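Local coordinates for spindle assembly abnormal protein 6 (Caenorhabditis elegans, PDB 4G79) that serves as a central scaffolding component of centrioles, ensuring their ninefold symmetry, and is required for centrosome biogenesis and duplication, at residues N108-A113 against S119-S124; L53-S58 against K132-K137. All blocks are in the same frame, centred on the assembly; numbering follows the deposited sequence.

Contact 1 (N108-A113 against S119-S124)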
# COMPACT_ATOMS: atom_id res chain seq x y z
N ASN A 108 5.77 -8.61 9.74
CA ASN A 108 5.02 -8.56 11.01
C ASN A 108 4.15 -9.76 11.09
O ASN A 108 3.50 -10.12 10.10
CB ASN A 108 4.11 -7.33 11.16
CG ASN A 108 4.78 -6.01 11.40
OD1 ASN A 108 5.96 -5.92 11.69
ND2 ASN A 108 3.99 -4.96 11.24
N ILE A 109 4.10 -10.37 12.27
CA ILE A 109 3.21 -11.50 12.54
C ILE A 109 2.35 -11.06 13.72
O ILE A 109 2.89 -10.67 14.76
CB ILE A 109 3.97 -12.84 12.78
CG1 ILE A 109 4.75 -13.28 11.52
CG2 ILE A 109 3.00 -13.94 13.24
CD1 ILE A 109 6.00 -14.11 11.86
N ILE A 110 1.04 -10.99 13.51
CA ILE A 110 0.13 -10.56 14.56
C ILE A 110 -0.56 -11.83 15.02
O ILE A 110 -1.32 -12.41 14.26
CB ILE A 110 -0.83 -9.44 14.09
CG1 ILE A 110 -0.05 -8.21 13.58
CG2 ILE A 110 -1.83 -9.05 15.18
CD1 ILE A 110 -0.29 -7.94 12.22
N LEU A 111 -0.20 -12.28 16.22
CA LEU A 111 -0.67 -13.51 16.83
C LEU A 111 -1.98 -13.33 17.55
O LEU A 111 -2.11 -12.44 18.40
CB LEU A 111 0.42 -14.00 17.81
CG LEU A 111 0.35 -15.44 18.27
CD1 LEU A 111 0.52 -16.38 17.12
CD2 LEU A 111 1.44 -15.72 19.29
N ASP A 112 -2.93 -14.24 17.27
CA ASP A 112 -4.22 -14.29 17.97
C ASP A 112 -3.96 -14.67 19.44
O ASP A 112 -3.01 -15.41 19.71
CB ASP A 112 -5.13 -15.32 17.27
CG ASP A 112 -6.40 -15.65 18.01
OD1 ASP A 112 -7.16 -14.72 18.32
OD2 ASP A 112 -6.63 -16.85 18.29
N ALA A 113 -4.79 -14.15 20.38
CA ALA A 113 -4.67 -14.42 21.81
C ALA A 113 -4.58 -15.92 22.15
O ALA A 113 -3.76 -16.31 22.98
CB ALA A 113 -5.84 -13.79 22.57
N SER A 119 -1.66 -13.23 11.45
CA SER A 119 -1.63 -12.51 10.19
C SER A 119 -0.18 -12.34 9.86
O SER A 119 0.59 -11.89 10.70
CB SER A 119 -2.35 -11.17 10.32
OG SER A 119 -2.20 -10.40 9.15
N PHE A 120 0.24 -12.82 8.69
CA PHE A 120 1.61 -12.68 8.22
C PHE A 120 1.57 -11.46 7.29
O PHE A 120 0.82 -11.47 6.30
CB PHE A 120 2.05 -13.98 7.49
CG PHE A 120 3.40 -13.90 6.80
CD1 PHE A 120 3.50 -13.44 5.50
CD2 PHE A 120 4.56 -14.31 7.45
CE1 PHE A 120 4.75 -13.38 4.85
CE2 PHE A 120 5.79 -14.27 6.80
CZ PHE A 120 5.88 -13.79 5.52
N GLU A 121 2.36 -10.45 7.57
CA GLU A 121 2.39 -9.23 6.77
C GLU A 121 3.77 -8.98 6.25
O GLU A 121 4.71 -8.97 7.04
CB GLU A 121 1.93 -8.04 7.62
CG GLU A 121 0.58 -8.20 8.30
CD GLU A 121 0.01 -6.90 8.86
OE1 GLU A 121 0.76 -6.16 9.54
OE2 GLU A 121 -1.19 -6.64 8.63
N LEU A 122 3.90 -8.82 4.93
CA LEU A 122 5.18 -8.54 4.29
C LEU A 122 5.22 -7.08 3.84
O LEU A 122 4.27 -6.63 3.21
CB LEU A 122 5.39 -9.50 3.08
CG LEU A 122 6.74 -9.36 2.36
CD1 LEU A 122 7.91 -9.62 3.32
CD2 LEU A 122 6.81 -10.35 1.22
N PHE A 123 6.33 -6.37 4.13
CA PHE A 123 6.49 -4.95 3.78
C PHE A 123 7.74 -4.71 3.07
O PHE A 123 8.67 -5.48 3.22
CB PHE A 123 6.50 -4.06 5.04
CG PHE A 123 5.27 -4.10 5.91
CD1 PHE A 123 5.09 -5.13 6.84
CD2 PHE A 123 4.31 -3.10 5.84
CE1 PHE A 123 3.97 -5.15 7.67
CE2 PHE A 123 3.18 -3.13 6.65
CZ PHE A 123 3.02 -4.15 7.57
N SER A 124 7.81 -3.61 2.33
CA SER A 124 9.04 -3.12 1.73
C SER A 124 9.01 -1.58 1.90
O SER A 124 8.41 -0.88 1.09
CB SER A 124 9.17 -3.57 0.28
OG SER A 124 10.42 -3.17 -0.24
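Ile110 reaches across to Glu121, its CD1 lying 3.4 Å from Glu121 OE1, so that a methyl group rests against the carboxylate end of the glutamate, with Glu121 CG and Ser119 CB a little farther off. The reach depends on a nearly eclipsed second torsion in Ile110 (chi2 118°), which swings CD1 over toward the glutamate. Behind the carboxylate the glutamate chain is extended beyond CG, and OE2 forms a long, weak ion pair with Lys132. The same OE1 also lies 3.8 Å from Asn108 ND2. The amide and carboxylate planes are only 27° apart, yet this pair is an approach, not a hydrogen bond. Asn108 instead sets ND2 against the Phe123 ring, 3.6 Å from CE1, with the amide inclined obliquely to the ring, while its OD1 accepts a hydrogen bond from a glycerol, probably left by the crystallisation liquor. An alanine in place of Glu121 is likely to take away the carboxylate that Ile110 CD1 rests on and to leave Lys132 without its distant counter-charge. On the other face of the sheet Ile109 CG1 packs 4.2 Å from Phe120 CD2, in the buried layer. The backbone fixes this alternation: Asn108 with Glu121 and Ile110 with Ser119 are hydrogen-bonded pairs, each closed by two N-H to O=C bonds, the shortest being Glu121 N to Asn108 O at 2.8 Å. Between them Ile109 and Phe120 form a non-hydrogen-bonded pair, and Ile109 CA makes a CA-H...O contact of 3.2 Å to Ser119 O. Past the strand end, Asp112 OD2 accepts a hydrogen bond from Asn116 N within the connecting turn. The whole is an antiparallel beta hairpin, strands 106-111 and 117-123, within the SAS-6 N-terminal domain.

Contact 2 (L53-S58 against K132-K137)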
# COMPACT_ATOMS: atom_id res chain seq x y z
N LEU A 53 -0.43 -22.83 -3.60
CA LEU A 53 0.81 -22.40 -2.95
C LEU A 53 0.59 -22.63 -1.49
O LEU A 53 -0.55 -22.44 -1.06
CB LEU A 53 1.15 -20.93 -3.20
CG LEU A 53 1.53 -20.54 -4.62
CD1 LEU A 53 1.81 -19.04 -4.67
CD2 LEU A 53 2.78 -21.32 -5.09
N LYS A 54 1.60 -23.06 -0.73
CA LYS A 54 1.41 -23.28 0.71
C LYS A 54 2.40 -22.42 1.46
O LYS A 54 3.57 -22.43 1.12
CB LYS A 54 1.57 -24.77 1.06
CG LYS A 54 1.33 -25.08 2.54
CD LYS A 54 1.02 -26.53 2.71
CE LYS A 54 0.89 -26.87 4.18
NZ LYS A 54 -0.49 -26.61 4.67
N PHE A 55 1.93 -21.64 2.47
CA PHE A 55 2.80 -20.79 3.30
C PHE A 55 2.82 -21.37 4.67
O PHE A 55 1.75 -21.71 5.18
CB PHE A 55 2.31 -19.33 3.34
CG PHE A 55 2.51 -18.60 2.04
CD1 PHE A 55 1.60 -18.75 1.00
CD2 PHE A 55 3.60 -17.75 1.86
CE1 PHE A 55 1.79 -18.06 -0.21
CE2 PHE A 55 3.78 -17.06 0.66
CZ PHE A 55 2.88 -17.25 -0.37
N GLU A 56 4.00 -21.56 5.25
CA GLU A 56 4.09 -22.19 6.58
C GLU A 56 5.06 -21.45 7.43
O GLU A 56 6.17 -21.14 6.99
CB GLU A 56 4.52 -23.67 6.51
CG GLU A 56 3.57 -24.63 5.80
CD GLU A 56 4.17 -26.00 5.57
OE1 GLU A 56 4.83 -26.19 4.51
OE2 GLU A 56 4.02 -26.88 6.45
N ILE A 57 4.65 -21.15 8.68
CA ILE A 57 5.55 -20.48 9.61
C ILE A 57 5.68 -21.32 10.89
O ILE A 57 4.73 -22.00 11.31
CB ILE A 57 5.22 -19.01 9.92
CG1 ILE A 57 3.88 -18.83 10.65
CG2 ILE A 57 5.42 -18.04 8.70
CD1 ILE A 57 3.76 -17.44 11.26
N SER A 58 6.87 -21.30 11.48
CA SER A 58 7.17 -21.98 12.74
C SER A 58 8.29 -21.26 13.43
O SER A 58 8.97 -20.44 12.81
CB SER A 58 7.55 -23.44 12.51
OG SER A 58 8.68 -23.56 11.67
N LYS A 132 3.43 -1.88 2.56
CA LYS A 132 2.88 -3.25 2.69
C LYS A 132 2.74 -3.92 1.33
O LYS A 132 2.20 -3.31 0.40
CB LYS A 132 1.52 -3.27 3.40
CG LYS A 132 1.10 -4.70 3.82
CD LYS A 132 -0.38 -4.81 4.13
CE LYS A 132 -0.72 -4.77 5.59
NZ LYS A 132 -2.18 -5.00 5.82
N ILE A 133 3.27 -5.14 1.19
CA ILE A 133 3.14 -5.88 -0.07
C ILE A 133 1.83 -6.66 -0.00
O ILE A 133 0.94 -6.48 -0.85
CB ILE A 133 4.38 -6.77 -0.31
CG1 ILE A 133 5.67 -5.89 -0.33
CG2 ILE A 133 4.22 -7.54 -1.65
CD1 ILE A 133 6.99 -6.67 -0.46
N PHE A 134 1.68 -7.50 1.03
CA PHE A 134 0.43 -8.25 1.22
C PHE A 134 0.40 -8.75 2.64
O PHE A 134 1.38 -8.65 3.35
CB PHE A 134 0.32 -9.43 0.19
CG PHE A 134 1.20 -10.64 0.45
CD1 PHE A 134 2.52 -10.66 0.02
CD2 PHE A 134 0.71 -11.76 1.12
CE1 PHE A 134 3.35 -11.75 0.29
CE2 PHE A 134 1.53 -12.87 1.38
CZ PHE A 134 2.84 -12.86 0.96
N SER A 135 -0.74 -9.26 3.04
CA SER A 135 -0.92 -9.93 4.31
C SER A 135 -1.79 -11.15 4.04
O SER A 135 -2.62 -11.12 3.13
CB SER A 135 -1.53 -9.01 5.38
OG SER A 135 -2.87 -8.65 5.10
N ILE A 136 -1.58 -12.21 4.79
CA ILE A 136 -2.35 -13.43 4.65
C ILE A 136 -2.60 -13.99 6.03
O ILE A 136 -1.72 -13.95 6.88
CB ILE A 136 -1.61 -14.43 3.70
CG1 ILE A 136 -2.50 -15.65 3.34
CG2 ILE A 136 -0.20 -14.82 4.19
CD1 ILE A 136 -2.03 -16.51 2.15
N LYS A 137 -3.82 -14.49 6.27
CA LYS A 137 -4.17 -15.13 7.53
C LYS A 137 -3.69 -16.59 7.49
O LYS A 137 -4.08 -17.35 6.60
CB LYS A 137 -5.69 -15.05 7.74
CG LYS A 137 -6.17 -15.55 9.10
CD LYS A 137 -7.65 -15.32 9.28
CE LYS A 137 -8.16 -15.82 10.61
NZ LYS A 137 -9.56 -15.39 10.86
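Phe55 meets Phe134 and Ile136 through its ring alone, and traced outward it shows how one aromatic can join two strands that are not neighbours in the sheet. CB points toward the segment 132-137 but stops short of it, still 5.2 Å from Ile136 CG2. The first torsion sets CG beside the backbone N and anti to the carbonyl carbon (chi1 -71°), and from there the ring divides its two sides between two partners. On one side CD1 comes 4.4 Å from Ile136 CD1, the end of an extended isoleucine branch. On the other, CE2 approaches Phe134 CZ at 4.3 Å, and at the tip Phe55 CZ lies 4.6 Å from that same Phe134 CZ. The two ring planes are inclined by about 62°, so the pair is an oblique van der Waals contact rather than a regular stack. All three side chains are buried, although the area shared between the segments is small. Phe134 also belongs to a classic beta bulge: it and Ile133 both face Leu122, and Ile133 CG2 lies in plane at the edge of the Phe134 ring. The Phe55 and Ile136 CA atoms are 9.1 Å apart because strand 66-71 runs between the two strands in the sheet, with Phe55 bonded through its backbone to Glu69 and Ile136 packing on Leu71. Phe55 also touches Ile40 of strand 29-44, while helix 92-102 closes over Phe134, which meets Phe92 edge-to-face and packs on Ile96.

Contacts 1 and 2 meet along the seam between strands 117-123 and 132-140, neighbours in one sheet, and their centres are about 8 Å apart. Backbone pairs probably stitch the seam: Leu122 O to Ile133 N at 2.7 Å, at the bulge, and Phe120 N to Ile136 O at 2.9 Å. Along the chain the hairpin of contact 1 is nested inside the long loop that contact 2 closes. Glycerol marks the Asn108 side of contact 1, whereas at contact 2 Ile133 packs on Ile128 of the second subunit. Together they illustrate how local pairing and core packing can share one sheet, through adjoining strands, in this globular domain, which links SAS-6 dimers into the inner ring.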